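PDB 5J8N: exodeoxyribonuclease III from Methanosarcina mazei, which probably cleaves DNA at abasic sites and trims duplex DNA from its 3' ends, as a magnesium-dependent nuclease of the AP/ExoA repair family. Local coordinates for residues L6-N12 with G245-V251. The protein carries 3 engineered substitutions. Sequence-based numbering, arbitrary orientation.
Sequences LISWNVN and GSDHCPV. With MG (magnesium ion), chain B.
With CG anti to the backbone N (chi1 -169°), the Trp9 indole swings along the 245-251 segment and carries NE1 to the carbonyl O of His248, 2.9 Å away in a nearly straight bond. That oxygen lies in the indole plane, although the donor stands well above the carbonyl plane. Pro250 CG rests over the five-membered ring, 3.6 Å from its centroid, and Val11 CG1 covers the opposite face, so the broad ring is held between them and resists turning while its one N-H binds the loop; a phenylalanine here would probably leave the His248 carbonyl without its donor and the loop less firmly tied to the strand. Pro250 CB also presses tightly on Ile7 CG1. Asn10 CG, likewise anti to its N (chi1 175°), lays the amide almost parallel to the His248 imidazole, CB 3.7 Å from the ring centroid. The amide covers one face of the ring, while Asp222 hydrogen-bonds its ND1 and Asp151 hydrogen-bonds Asn10 ND2. Ser246 OG, small enough to enter between the two segments, donates to Asn10 O at 2.7 Å and accepts from His248 N in an ST turn. Asn10 OD1 and Asp247 OD1 share a water bound to magnesium, which Asn12 OD1 ligates directly at 2.1 Å with Glu38. Paired backbone bonds between Ser8 and Val251 join strand 3-10 to the beginning of its antiparallel neighbour 251-256, just after the loop reaching this magnesium site, consistent with the family's catalytic centre in the DNase I-like fold.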
ATOM      1  N   LEU A   6       9.920  -3.830   6.178  1.00 12.42           N
ATOM      2  CA  LEU A   6       9.227  -3.000   5.237  1.00 11.99           C
ATOM      3  C   LEU A   6       8.121  -2.185   5.901  1.00 13.26           C
ATOM      4  O   LEU A   6       7.373  -2.704   6.740  1.00 14.16           O
ATOM      5  CB  LEU A   6       8.619  -3.875   4.139  1.00 14.18           C
ATOM      6  CG  LEU A   6       7.793  -3.161   3.060  1.00 15.61           C
ATOM      7  CD1 LEU A   6       7.981  -3.914   1.707  1.00 20.61           C
ATOM      8  CD2 LEU A   6       6.377  -3.057   3.437  1.00 19.22           C
ATOM      9  N   ILE A   7       8.005  -0.903   5.518  1.00 11.06           N
ATOM     10  CA  ILE A   7       6.889  -0.079   5.990  1.00 12.64           C
ATOM     11  C   ILE A   7       6.264   0.566   4.763  1.00 11.48           C
ATOM     12  O   ILE A   7       6.946   0.852   3.769  1.00 12.77           O
ATOM     13  CB  ILE A   7       7.376   0.935   7.033  1.00 12.72           C
ATOM     14  CG1 ILE A   7       6.208   1.678   7.720  1.00 13.96           C
ATOM     15  CG2 ILE A   7       8.379   1.976   6.433  1.00 14.60           C
ATOM     16  CD1 ILE A   7       6.657   2.384   9.009  1.00 13.14           C
ATOM     17  N   SER A   8       4.955   0.739   4.787  1.00 10.58           N
ATOM     18  CA  SER A   8       4.142   1.228   3.698  1.00 10.13           C
ATOM     19  C   SER A   8       3.189   2.266   4.233  1.00 11.19           C
ATOM     20  O   SER A   8       2.552   2.030   5.287  1.00 11.29           O
ATOM     21  CB  SER A   8       3.385   0.054   3.103  1.00 13.55           C
ATOM     22  OG  SER A   8       2.465   0.462   2.056  1.00 13.03           O
ATOM     23  N   TRP A   9       3.076   3.404   3.564  1.00 10.24           N
ATOM     24  CA  TRP A   9       2.333   4.499   4.131  1.00 11.21           C
ATOM     25  C   TRP A   9       1.682   5.348   3.048  1.00 10.65           C
ATOM     26  O   TRP A   9       2.397   5.907   2.206  1.00 10.69           O
ATOM     27  CB  TRP A   9       3.288   5.392   4.977  1.00 10.08           C
ATOM     28  CG  TRP A   9       2.581   6.422   5.845  1.00 10.35           C
ATOM     29  CD1 TRP A   9       1.253   6.469   6.207  1.00 11.66           C
ATOM     30  CD2 TRP A   9       3.216   7.518   6.511  1.00 10.80           C
ATOM     31  NE1 TRP A   9       1.026   7.556   7.089  1.00 11.06           N
ATOM     32  CE2 TRP A   9       2.237   8.184   7.291  1.00 11.35           C
ATOM     33  CE3 TRP A   9       4.538   7.952   6.557  1.00 12.51           C
ATOM     34  CZ2 TRP A   9       2.526   9.318   8.042  1.00 12.05           C
ATOM     35  CZ3 TRP A   9       4.843   9.061   7.335  1.00 13.44           C
ATOM     36  CH2 TRP A   9       3.819   9.744   8.064  1.00 13.53           C
ATOM     37  N   ASN A  10       0.358   5.523   3.113  1.00  9.68           N
ATOM     38  CA  ASN A  10      -0.301   6.545   2.288  1.00  9.64           C
ATOM     39  C   ASN A  10      -0.163   7.877   3.014  1.00  9.48           C
ATOM     40  O   ASN A  10      -0.699   8.022   4.142  1.00 10.62           O
ATOM     41  CB  ASN A  10      -1.776   6.197   2.066  1.00 10.23           C
ATOM     42  CG  ASN A  10      -2.520   7.286   1.323  1.00 10.79           C
ATOM     43  OD1 ASN A  10      -2.271   8.483   1.528  1.00 11.57           O
ATOM     44  ND2 ASN A  10      -3.467   6.886   0.442  1.00 11.82           N
ATOM     45  N   VAL A  11       0.618   8.768   2.416  1.00 10.49           N
ATOM     46  CA  VAL A  11       1.024  10.005   3.061  1.00 10.71           C
ATOM     47  C   VAL A  11       0.089  11.166   2.813  1.00 11.56           C
ATOM     48  O   VAL A  11       0.238  12.234   3.408  1.00 12.52           O
ATOM     49  CB  VAL A  11       2.443  10.407   2.643  1.00 11.94           C
ATOM     50  CG1 VAL A  11       3.469   9.406   3.241  1.00 15.73           C
ATOM     51  CG2 VAL A  11       2.631  10.522   1.155  1.00 12.46           C
ATOM     52  N   ASN A  12      -0.877  10.976   1.896  1.00 11.15           N
ATOM     53  CA  ASN A  12      -1.888  12.015   1.586  1.00 12.22           C
ATOM     54  C   ASN A  12      -1.240  13.340   1.147  1.00 13.36           C
ATOM     55  O   ASN A  12      -1.725  14.433   1.434  1.00 15.39           O
ATOM     56  CB  ASN A  12      -2.876  12.259   2.767  1.00 12.95           C
ATOM     57  CG  ASN A  12      -4.246  12.775   2.291  1.00 13.49           C
ATOM     58  OD1 ASN A  12      -4.788  12.334   1.228  1.00 14.29           O
ATOM     59  ND2 ASN A  12      -4.854  13.590   3.120  1.00 15.00           N
ATOM     60  N   GLY A 245       0.673  12.379  10.818  1.00 13.12           N
ATOM     61  CA  GLY A 245       0.993  13.228   9.671  1.00 13.96           C
ATOM     62  C   GLY A 245       0.133  13.006   8.439  1.00 13.26           C
ATOM     63  O   GLY A 245       0.218  13.815   7.513  1.00 16.17           O
ATOM     64  N   SER A 246      -0.657  11.959   8.452  1.00 11.99           N
ATOM     65  CA  SER A 246      -1.545  11.683   7.349  1.00 10.60           C
ATOM     66  C   SER A 246      -2.884  11.193   7.893  1.00 12.79           C
ATOM     67  O   SER A 246      -3.019  10.921   9.114  1.00 13.38           O
ATOM     68  CB  SER A 246      -0.907  10.593   6.476  1.00 11.82           C
ATOM     69  OG  SER A 246      -1.775  10.117   5.439  1.00 11.71           O
ATOM     70  N   ASP A 247      -3.897  11.062   7.046  1.00 11.19           N
ATOM     71  CA  ASP A 247      -5.130  10.391   7.492  1.00 11.93           C
ATOM     72  C   ASP A 247      -4.947   8.898   7.622  1.00 12.47           C
ATOM     73  O   ASP A 247      -5.722   8.287   8.330  1.00 13.02           O
ATOM     74  CB  ASP A 247      -6.345  10.736   6.577  1.00 13.01           C
ATOM     75  CG  ASP A 247      -6.115  10.509   5.087  1.00 12.28           C
ATOM     76  OD1 ASP A 247      -4.977  10.367   4.580  1.00 12.02           O
ATOM     77  OD2 ASP A 247      -7.170  10.476   4.376  1.00 13.52           O
ATOM     78  N   HIS A 248      -3.967   8.313   6.921  1.00 10.54           N
ATOM     79  CA  HIS A 248      -3.581   6.921   7.138  1.00 10.62           C
ATOM     80  C   HIS A 248      -2.387   6.861   8.094  1.00 11.82           C
ATOM     81  O   HIS A 248      -1.605   7.825   8.177  1.00 11.37           O
ATOM     82  CB  HIS A 248      -3.121   6.235   5.851  1.00 11.08           C
ATOM     83  CG  HIS A 248      -4.165   6.142   4.789  1.00 10.81           C
ATOM     84  ND1 HIS A 248      -4.676   4.931   4.361  1.00 11.10           N
ATOM     85  CD2 HIS A 248      -4.743   7.101   4.033  1.00 12.23           C
ATOM     86  CE1 HIS A 248      -5.534   5.158   3.376  1.00 12.45           C
ATOM     87  NE2 HIS A 248      -5.602   6.461   3.179  1.00 12.78           N
ATOM     88  N   CYS A 249      -2.228   5.719   8.760  1.00 11.26           N
ATOM     89  CA  CYS A 249      -0.937   5.415   9.396  1.00 11.73           C
ATOM     90  C   CYS A 249      -0.250   4.322   8.621  1.00  9.75           C
ATOM     91  O   CYS A 249      -0.872   3.637   7.810  1.00 11.77           O
ATOM     92  CB  CYS A 249      -1.118   5.012  10.885  1.00 11.14           C
ATOM     93  SG  CYS A 249      -1.837   3.371  11.126  1.00 12.02           S
ATOM     94  N   PRO A 250       1.028   4.101   8.851  1.00  9.95           N
ATOM     95  CA  PRO A 250       1.744   3.045   8.121  1.00 10.73           C
ATOM     96  C   PRO A 250       1.355   1.659   8.575  1.00 10.24           C
ATOM     97  O   PRO A 250       0.849   1.470   9.695  1.00 10.78           O
ATOM     98  CB  PRO A 250       3.236   3.299   8.465  1.00 10.83           C
ATOM     99  CG  PRO A 250       3.275   4.742   8.969  1.00 11.71           C
ATOM    100  CD  PRO A 250       1.945   4.930   9.670  1.00 11.08           C
ATOM    101  N   VAL A 251       1.667   0.704   7.712  1.00 10.51           N
ATOM    102  CA  VAL A 251       1.648  -0.713   8.005  1.00 10.64           C
ATOM    103  C   VAL A 251       2.945  -1.332   7.572  1.00 11.88           C
ATOM    104  O   VAL A 251       3.743  -0.699   6.868  1.00 12.39           O
ATOM    105  CB  VAL A 251       0.419  -1.418   7.295  1.00 11.06           C
ATOM    106  CG1 VAL A 251      -0.893  -0.809   7.753  1.00 13.32           C
ATOM    107  CG2 VAL A 251       0.527  -1.329   5.772  1.00 12.18           C
TER
HETATM  108 MG    MG B 301      -5.657  10.624   0.479  1.00 14.59          MG
HETATM  109  O   HOH W   1      -0.829   3.833   5.053  1.00 11.99           O
HETATM  110  O   HOH W   2      -4.660   9.615   2.013  1.00 14.85           O
HETATM  111  O   HOH W   3      -7.242  10.729   1.710  1.00 15.94           O
HETATM  112  O   HOH W   4      -6.685  11.728  -0.934  1.00 16.54           O
HETATM  113  O   HOH W   5      -6.332   8.768  -0.362  1.00 17.32           O